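Caspase Nc subunit 1 (Drosophila melanogaster, PDB 2FP3) acts as an initiator caspase, a cysteine endopeptidase that sets off the caspase cascade executing apoptosis in the fly. Local coordinates at residues N105-Q110 against F149-V154; A238-Y243 against M293-Y298; D265-T270 against F309-F314. The protein carries 2 engineered substitutions. All blocks are in the same frame, centred on the assembly; numbering follows the deposited sequence.

Interaction 1: N105-Q110 against F149-V154; sequences NVNQDQ and FRDGSV. Engineered in segment 149-154: Arg150 (natural residue Cys).
Phe149 packs its ring against the first turn of helix 108-119, where a capping box opens the helix and a type I turn, Phe149 to Gly152, links two antiparallel strands of the caspase domain. Gln108 CA stands over one face of the ring, a CH-pi contact 3.9 Å from the Phe149 centroid and 19° off the normal, while Val106 O lies at the ring edge. A chi1 of -65° puts Phe149 CG beside its own backbone N, bringing one ring face against Gln108 CA. A backbone hydrogen bond runs from Arg150 N to Val106 O (3.0 Å). Arg150, an engineered residue, lays CB and CG against Asn105 CB; the amide of Asn105 turns elsewhere, OD1 accepting from Met70 N. In the capping box Gln110 OE1 takes the N-H of Asn107 in its carbonyl plane, on a lone pair, and Gln110 N returns a bond to Asn107 OD1. With Asp151 CG between N and the carbonyl carbon (chi1 60°), OD2 accepts from Ser153 N, which approaches from above the carboxylate plane, in an Asx turn. Asp151 crosses Asn107 at about a right angle, Asp151 OD1 lying 3.1 Å from Asn107 CB.

Interaction 2: A238-Y243 against M293-Y298; sequences ANTPGY and MQTGAY
Two loops at the ends of neighbouring antiparallel strands of the caspase sheet, 233-237 and 297-301, meet here, the first of them close to the inferred catalytic position. Asn239 and Thr240, just past the first strand, lie against Thr295 and Ala297, at the entry to the second. The approach is made without any hydrogen bond between the segments. The carbonyl oxygens Asn239 O and Thr295 O are modelled 2.8 Å apart, two acceptors with no hydrogen between them. The side chains of Thr240 and Thr295 cross obliquely: the hydroxyl of Thr240 lies against the methyl branch of Thr295, with Thr240 OG1 to Thr295 CG2 at 3.0 Å. In Thr295 the methyl CG2 is placed opposite the carbonyl carbon, on the side of the backbone N, which presents it to Thr240. Beyond this pair, Thr295 also touches Val283 of helix 272-284, and Thr240 touches Thr251 at the start of helix 251-266, which ties each loop to a helix packed against the sheet. Asn239 lies about 6 Å, side chain to side chain, from position 184, the inferred site of the catalytic cysteine, here replaced by alanine. On the strand side, the methyl of Ala297 meets the root of the Asn239 side chain only loosely. The Thr240 hydroxyl has a polar partner within its own loop while its flank meets a methyl group: a chi1 of -78° swings OG1 back over the preceding peptide, where Thr240 OG1 donates to Asn239 O (2.7 Å), tilted 34° from the carbonyl plane.

Interaction 3: D265-T270 against F309-F314; sequences DHAHDT and FNPGFF
Pro311 sets its ring against the segment 265-270, with CD 3.4 Å from Ala267 O and 3.7 Å from His268 CA. Its CG reaches further along the same backbone, lying 3.9 Å from both His268 N and His268 CA, and comes within 4.3 Å of the Ala267 methyl, CB. The proline therefore meets chiefly main chain, and no direct hydrogen bond passes between the segments. A water supplies the polar link instead: it donates to Ala267 O (2.5 Å) and to Thr270 O (2.8 Å) and accepts from Phe309 N (2.9 Å), so that one molecule joins two carbonyls of 265-270 to an amide of the C-terminal tail. The segment 265-270 is itself drawn together at His266 O, which accepts from both Asp269 N and Thr270 N. His268 folds back over it: with chi1 at 67°, its ring places NE2 beside Asp265 O, in the ring plane, although this bond is weak. In the tail, a type II turn runs from Asn310 to Phe313, with Gly312 at its positive-phi position. The amide of Asn310 ties the tail to residues 43 and 55: OD1 accepts from His43 N and ND2 donates to Met55 O. This is structural packing away from the active site: the tail beyond strand 297-301 packs against both 265-270 and the N-terminal residues, Ser39 bonding to Pro311 and to His268, with Phe309 touching Leu272 and Thr270 touching Ile275 on helix 272-284.

In the fold
The three contacts are spread over the single caspase domain rather than forming one cluster. Interaction 1 is complete before either of the others opens, and joins helix 108-119 to the connection between strands 146-148 and 154-156. Interactions 1 and 2 both lie at strands of the same mixed sheet, their centres about 24 Å apart. Interactions 2 and 3 alternate along the chain: helix 251-266 runs from near 238-243 to 265-270, and strand 297-301, which begins within 293-298, leads on toward 309-314. Their centres are about 26 Å apart. Interactions 1 and 3, about 35 Å centre to centre, fall on opposite sides of the chain's centre. Thus interaction 2 joins loops near the catalytic position, whereas interaction 3 packs the C-terminal tail against 265-270, away from the annotated sites.

Interaction 1: N105-Q110 against F149-V154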
# COMPACT_ATOMS: atom_id res chain seq x y z
N ASN A 105 11.30 -7.20 10.13
CA ASN A 105 11.61 -8.47 9.49
C ASN A 105 10.70 -9.61 9.96
O ASN A 105 10.50 -9.81 11.16
CB ASN A 105 13.07 -8.85 9.75
CG ASN A 105 14.04 -7.83 9.18
OD1 ASN A 105 13.90 -7.40 8.03
ND2 ASN A 105 15.03 -7.44 9.97
N VAL A 106 10.15 -10.34 9.01
CA VAL A 106 9.30 -11.47 9.33
C VAL A 106 9.49 -12.54 8.27
O VAL A 106 9.88 -12.23 7.14
CB VAL A 106 7.79 -11.08 9.40
CG1 VAL A 106 7.54 -10.14 10.55
CG2 VAL A 106 7.35 -10.44 8.10
N ASN A 107 9.24 -13.79 8.64
CA ASN A 107 9.39 -14.90 7.71
C ASN A 107 8.07 -15.24 7.05
O ASN A 107 7.01 -14.76 7.47
CB ASN A 107 9.92 -16.13 8.45
CG ASN A 107 9.00 -16.58 9.57
OD1 ASN A 107 7.85 -16.92 9.35
ND2 ASN A 107 9.52 -16.57 10.80
N GLN A 108 8.13 -16.07 6.02
CA GLN A 108 6.94 -16.47 5.29
C GLN A 108 5.81 -16.89 6.23
O GLN A 108 4.65 -16.53 6.03
CB GLN A 108 7.27 -17.62 4.35
CG GLN A 108 6.11 -18.08 3.50
CD GLN A 108 6.51 -19.13 2.50
OE1 GLN A 108 7.54 -19.00 1.83
NE2 GLN A 108 5.70 -20.17 2.38
N ASP A 109 6.16 -17.65 7.26
CA ASP A 109 5.17 -18.14 8.20
C ASP A 109 4.59 -17.04 9.08
O ASP A 109 3.39 -16.99 9.30
CB ASP A 109 5.79 -19.23 9.09
CG ASP A 109 4.75 -19.96 9.91
OD1 ASP A 109 3.84 -20.56 9.30
OD2 ASP A 109 4.85 -19.94 11.15
N GLN A 110 5.44 -16.15 9.58
CA GLN A 110 4.96 -15.06 10.43
C GLN A 110 4.09 -14.11 9.62
O GLN A 110 3.03 -13.67 10.07
CB GLN A 110 6.14 -14.30 11.01
CG GLN A 110 7.04 -15.13 11.91
CD GLN A 110 8.21 -14.32 12.45
OE1 GLN A 110 8.97 -13.72 11.68
NE2 GLN A 110 8.36 -14.30 13.77
N PHE A 149 11.30 -13.04 2.12
CA PHE A 149 11.10 -12.67 3.52
C PHE A 149 12.45 -12.76 4.24
O PHE A 149 13.47 -13.08 3.62
CB PHE A 149 10.08 -13.59 4.19
CG PHE A 149 8.69 -13.46 3.63
CD1 PHE A 149 8.25 -14.32 2.63
CD2 PHE A 149 7.83 -12.46 4.07
CE1 PHE A 149 6.98 -14.18 2.08
CE2 PHE A 149 6.56 -12.31 3.52
CZ PHE A 149 6.13 -13.18 2.53
N ARG A 150 12.46 -12.45 5.53
CA ARG A 150 13.66 -12.48 6.36
C ARG A 150 14.48 -13.77 6.22
O ARG A 150 15.69 -13.74 6.02
CB ARG A 150 13.27 -12.29 7.83
CG ARG A 150 14.41 -12.47 8.81
CD ARG A 150 14.00 -13.39 9.94
NE ARG A 150 14.88 -13.25 11.10
CZ ARG A 150 14.67 -13.85 12.27
NH1 ARG A 150 13.62 -14.63 12.45
NH2 ARG A 150 15.52 -13.65 13.27
N ASP A 151 13.79 -14.90 6.34
CA ASP A 151 14.43 -16.21 6.24
C ASP A 151 14.86 -16.56 4.82
O ASP A 151 15.30 -17.68 4.55
CB ASP A 151 13.47 -17.28 6.78
CG ASP A 151 12.17 -17.34 6.00
OD1 ASP A 151 11.26 -18.11 6.41
OD2 ASP A 151 12.05 -16.62 4.99
N GLY A 152 14.74 -15.60 3.91
CA GLY A 152 15.13 -15.85 2.53
C GLY A 152 14.10 -16.64 1.73
O GLY A 152 14.22 -16.76 0.52
N SER A 153 13.09 -17.19 2.41
CA SER A 153 12.05 -17.96 1.73
C SER A 153 11.25 -17.11 0.74
O SER A 153 11.29 -15.88 0.78
CB SER A 153 11.11 -18.59 2.75
OG SER A 153 10.45 -17.60 3.52
N VAL A 154 10.52 -17.77 -0.15
CA VAL A 154 9.73 -17.08 -1.17
C VAL A 154 8.29 -17.60 -1.27
O VAL A 154 7.99 -18.71 -0.84
CB VAL A 154 10.40 -17.20 -2.54
CG1 VAL A 154 11.78 -16.58 -2.51
CG2 VAL A 154 10.49 -18.66 -2.94

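Interaction 2: A238-Y243 against M293-Y298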
# COMPACT_ATOMS: atom_id res chain seq x y z
N ALA A 238 5.87 -0.69 -8.37
CA ALA A 238 6.83 0.34 -8.72
C ALA A 238 7.57 -0.26 -9.92
O ALA A 238 8.79 -0.43 -9.91
CB ALA A 238 7.80 0.60 -7.58
N ASN A 239 6.79 -0.58 -10.95
CA ASN A 239 7.27 -1.21 -12.18
C ASN A 239 8.54 -0.64 -12.81
O ASN A 239 8.49 0.29 -13.62
CB ASN A 239 6.14 -1.22 -13.21
CG ASN A 239 6.23 -2.40 -14.15
OD1 ASN A 239 6.28 -3.55 -13.71
ND2 ASN A 239 6.22 -2.12 -15.44
N THR A 240 9.67 -1.22 -12.43
CA THR A 240 10.98 -0.84 -12.93
C THR A 240 11.96 -1.97 -12.60
O THR A 240 12.10 -2.37 -11.45
CB THR A 240 11.47 0.49 -12.32
OG1 THR A 240 10.80 1.58 -12.97
CG2 THR A 240 12.98 0.65 -12.50
N PRO A 241 12.68 -2.47 -13.63
CA PRO A 241 13.66 -3.55 -13.58
C PRO A 241 14.88 -2.75 -13.24
O PRO A 241 15.93 -2.91 -13.93
CB PRO A 241 13.79 -3.93 -15.03
CG PRO A 241 14.07 -2.47 -15.62
CD PRO A 241 12.98 -1.61 -14.80
N GLY A 242 14.75 -1.82 -12.29
CA GLY A 242 15.92 -1.02 -11.94
C GLY A 242 15.85 -1.03 -10.43
O GLY A 242 14.71 -1.23 -9.90
N TYR A 243 16.97 -0.83 -9.74
CA TYR A 243 16.95 -0.82 -8.29
C TYR A 243 17.79 0.29 -7.67
O TYR A 243 17.54 0.70 -6.54
CB TYR A 243 17.37 -2.20 -7.73
CG TYR A 243 18.38 -3.00 -8.56
CD1 TYR A 243 18.60 -4.35 -8.30
CD2 TYR A 243 19.11 -2.41 -9.60
CE1 TYR A 243 19.51 -5.10 -9.04
CE2 TYR A 243 20.03 -3.15 -10.35
CZ TYR A 243 20.22 -4.49 -10.07
OH TYR A 243 21.12 -5.23 -10.81
N MET A 293 9.83 4.65 -20.90
CA MET A 293 8.78 5.61 -20.52
C MET A 293 7.99 5.19 -19.28
O MET A 293 7.48 4.07 -19.20
CB MET A 293 7.82 5.83 -21.69
CG MET A 293 8.48 6.17 -23.03
SD MET A 293 9.32 7.76 -23.08
CE MET A 293 11.03 7.26 -22.79
N GLN A 294 7.89 6.10 -18.31
CA GLN A 294 7.15 5.88 -17.06
C GLN A 294 7.57 4.64 -16.26
O GLN A 294 8.27 3.77 -16.77
CB GLN A 294 5.65 5.84 -17.36
CG GLN A 294 5.04 7.23 -17.56
CD GLN A 294 3.78 7.21 -18.39
OE1 GLN A 294 3.01 8.17 -18.40
NE2 GLN A 294 3.56 6.12 -19.11
N THR A 295 7.13 4.57 -15.00
CA THR A 295 7.48 3.44 -14.14
C THR A 295 6.33 2.86 -13.32
O THR A 295 6.05 1.67 -13.40
CB THR A 295 8.62 3.84 -13.17
OG1 THR A 295 8.19 4.94 -12.36
CG2 THR A 295 9.86 4.25 -13.94
N GLY A 296 5.68 3.70 -12.51
CA GLY A 296 4.58 3.24 -11.67
C GLY A 296 3.44 2.57 -12.42
O GLY A 296 3.15 2.92 -13.56
N ALA A 297 2.78 1.62 -11.76
CA ALA A 297 1.67 0.89 -12.36
C ALA A 297 0.76 0.26 -11.31
O ALA A 297 1.16 0.06 -10.17
CB ALA A 297 2.21 -0.20 -13.29
N TYR A 298 -0.48 -0.06 -11.69
CA TYR A 298 -1.41 -0.71 -10.76
C TYR A 298 -2.51 -1.43 -11.51
O TYR A 298 -2.83 -1.07 -12.64
CB TYR A 298 -2.04 0.31 -9.80
CG TYR A 298 -2.95 1.33 -10.46
CD1 TYR A 298 -2.44 2.54 -10.96
CD2 TYR A 298 -4.32 1.11 -10.55
CE1 TYR A 298 -3.29 3.50 -11.52
CE2 TYR A 298 -5.17 2.06 -11.11
CZ TYR A 298 -4.65 3.25 -11.58
OH TYR A 298 -5.51 4.20 -12.11

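Interaction 3: D265-T270 against F309-F314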
# COMPACT_ATOMS: atom_id res chain seq x y z
N ASP A 265 0.07 16.32 -0.54
CA ASP A 265 -0.43 17.52 -1.20
C ASP A 265 -1.79 17.39 -1.87
O ASP A 265 -2.49 18.39 -2.03
CB ASP A 265 0.59 18.02 -2.23
CG ASP A 265 1.96 18.34 -1.61
OD1 ASP A 265 1.99 19.02 -0.56
OD2 ASP A 265 2.99 17.91 -2.17
N HIS A 266 -2.21 16.18 -2.22
CA HIS A 266 -3.49 16.04 -2.90
C HIS A 266 -4.57 15.14 -2.31
O HIS A 266 -5.69 15.14 -2.81
CB HIS A 266 -3.23 15.62 -4.34
CG HIS A 266 -2.30 16.53 -5.07
ND1 HIS A 266 -1.00 16.18 -5.36
CD2 HIS A 266 -2.48 17.78 -5.55
CE1 HIS A 266 -0.41 17.19 -5.99
NE2 HIS A 266 -1.29 18.17 -6.11
N ALA A 267 -4.26 14.38 -1.27
CA ALA A 267 -5.25 13.50 -0.67
C ALA A 267 -6.53 14.23 -0.23
O ALA A 267 -7.62 13.66 -0.23
CB ALA A 267 -4.64 12.75 0.52
N HIS A 268 -6.39 15.49 0.14
CA HIS A 268 -7.52 16.32 0.58
C HIS A 268 -8.48 16.63 -0.56
O HIS A 268 -9.62 17.00 -0.32
CB HIS A 268 -7.00 17.66 1.08
CG HIS A 268 -6.39 18.50 0.00
ND1 HIS A 268 -7.14 19.33 -0.81
CD2 HIS A 268 -5.12 18.59 -0.45
CE1 HIS A 268 -6.36 19.89 -1.71
NE2 HIS A 268 -5.12 19.46 -1.52
N ASP A 269 -8.00 16.46 -1.79
CA ASP A 269 -8.79 16.83 -2.97
C ASP A 269 -8.95 15.78 -4.07
O ASP A 269 -9.92 15.82 -4.84
CB ASP A 269 -8.13 18.06 -3.59
CG ASP A 269 -9.12 19.05 -4.13
OD1 ASP A 269 -10.30 18.67 -4.27
OD2 ASP A 269 -8.71 20.19 -4.43
N THR A 270 -8.01 14.86 -4.18
CA THR A 270 -8.09 13.92 -5.28
C THR A 270 -8.15 12.44 -4.92
O THR A 270 -7.50 11.99 -3.99
CB THR A 270 -6.94 14.24 -6.31
OG1 THR A 270 -6.02 13.16 -6.41
CG2 THR A 270 -6.19 15.48 -5.87
N PHE A 309 -9.81 10.06 0.47
CA PHE A 309 -9.43 9.78 1.84
C PHE A 309 -10.01 10.78 2.85
O PHE A 309 -10.07 10.49 4.05
CB PHE A 309 -7.90 9.73 1.94
CG PHE A 309 -7.28 8.49 1.34
CD1 PHE A 309 -7.34 7.26 2.00
CD2 PHE A 309 -6.66 8.54 0.09
CE1 PHE A 309 -6.80 6.10 1.43
CE2 PHE A 309 -6.12 7.39 -0.49
CZ PHE A 309 -6.19 6.17 0.19
N ASN A 310 -10.45 11.94 2.34
CA ASN A 310 -11.02 12.99 3.19
C ASN A 310 -10.20 13.14 4.47
O ASN A 310 -10.74 13.13 5.58
CB ASN A 310 -12.47 12.67 3.54
CG ASN A 310 -13.36 12.60 2.31
OD1 ASN A 310 -13.33 13.49 1.46
ND2 ASN A 310 -14.18 11.55 2.22
N PRO A 311 -8.88 13.30 4.34
CA PRO A 311 -8.10 13.43 5.57
C PRO A 311 -8.51 14.61 6.44
O PRO A 311 -8.74 15.71 5.94
CB PRO A 311 -6.67 13.54 5.06
CG PRO A 311 -6.84 14.33 3.82
CD PRO A 311 -8.09 13.72 3.17
N GLY A 312 -8.59 14.37 7.74
CA GLY A 312 -8.94 15.41 8.69
C GLY A 312 -10.39 15.88 8.69
O GLY A 312 -10.68 16.93 9.24
N PHE A 313 -11.30 15.11 8.11
CA PHE A 313 -12.70 15.52 8.08
C PHE A 313 -13.62 14.32 8.22
O PHE A 313 -13.33 13.24 7.69
CB PHE A 313 -13.00 16.25 6.78
CG PHE A 313 -14.25 17.08 6.83
CD1 PHE A 313 -14.23 18.35 7.41
CD2 PHE A 313 -15.46 16.59 6.34
CE1 PHE A 313 -15.39 19.12 7.50
CE2 PHE A 313 -16.62 17.34 6.42
CZ PHE A 313 -16.59 18.61 7.00
N PHE A 314 -14.75 14.50 8.91
CA PHE A 314 -15.69 13.40 9.10
C PHE A 314 -17.14 13.84 8.99
O PHE A 314 -17.44 15.01 9.09
CB PHE A 314 -15.47 12.73 10.46
CG PHE A 314 -15.35 13.69 11.61
CD1 PHE A 314 -14.11 14.23 11.95
CD2 PHE A 314 -16.45 14.03 12.38
CE1 PHE A 314 -13.97 15.09 13.05
CE2 PHE A 314 -16.33 14.88 13.48
CZ PHE A 314 -15.08 15.41 13.81
O HOH W 1 -7.97 11.39 -1.32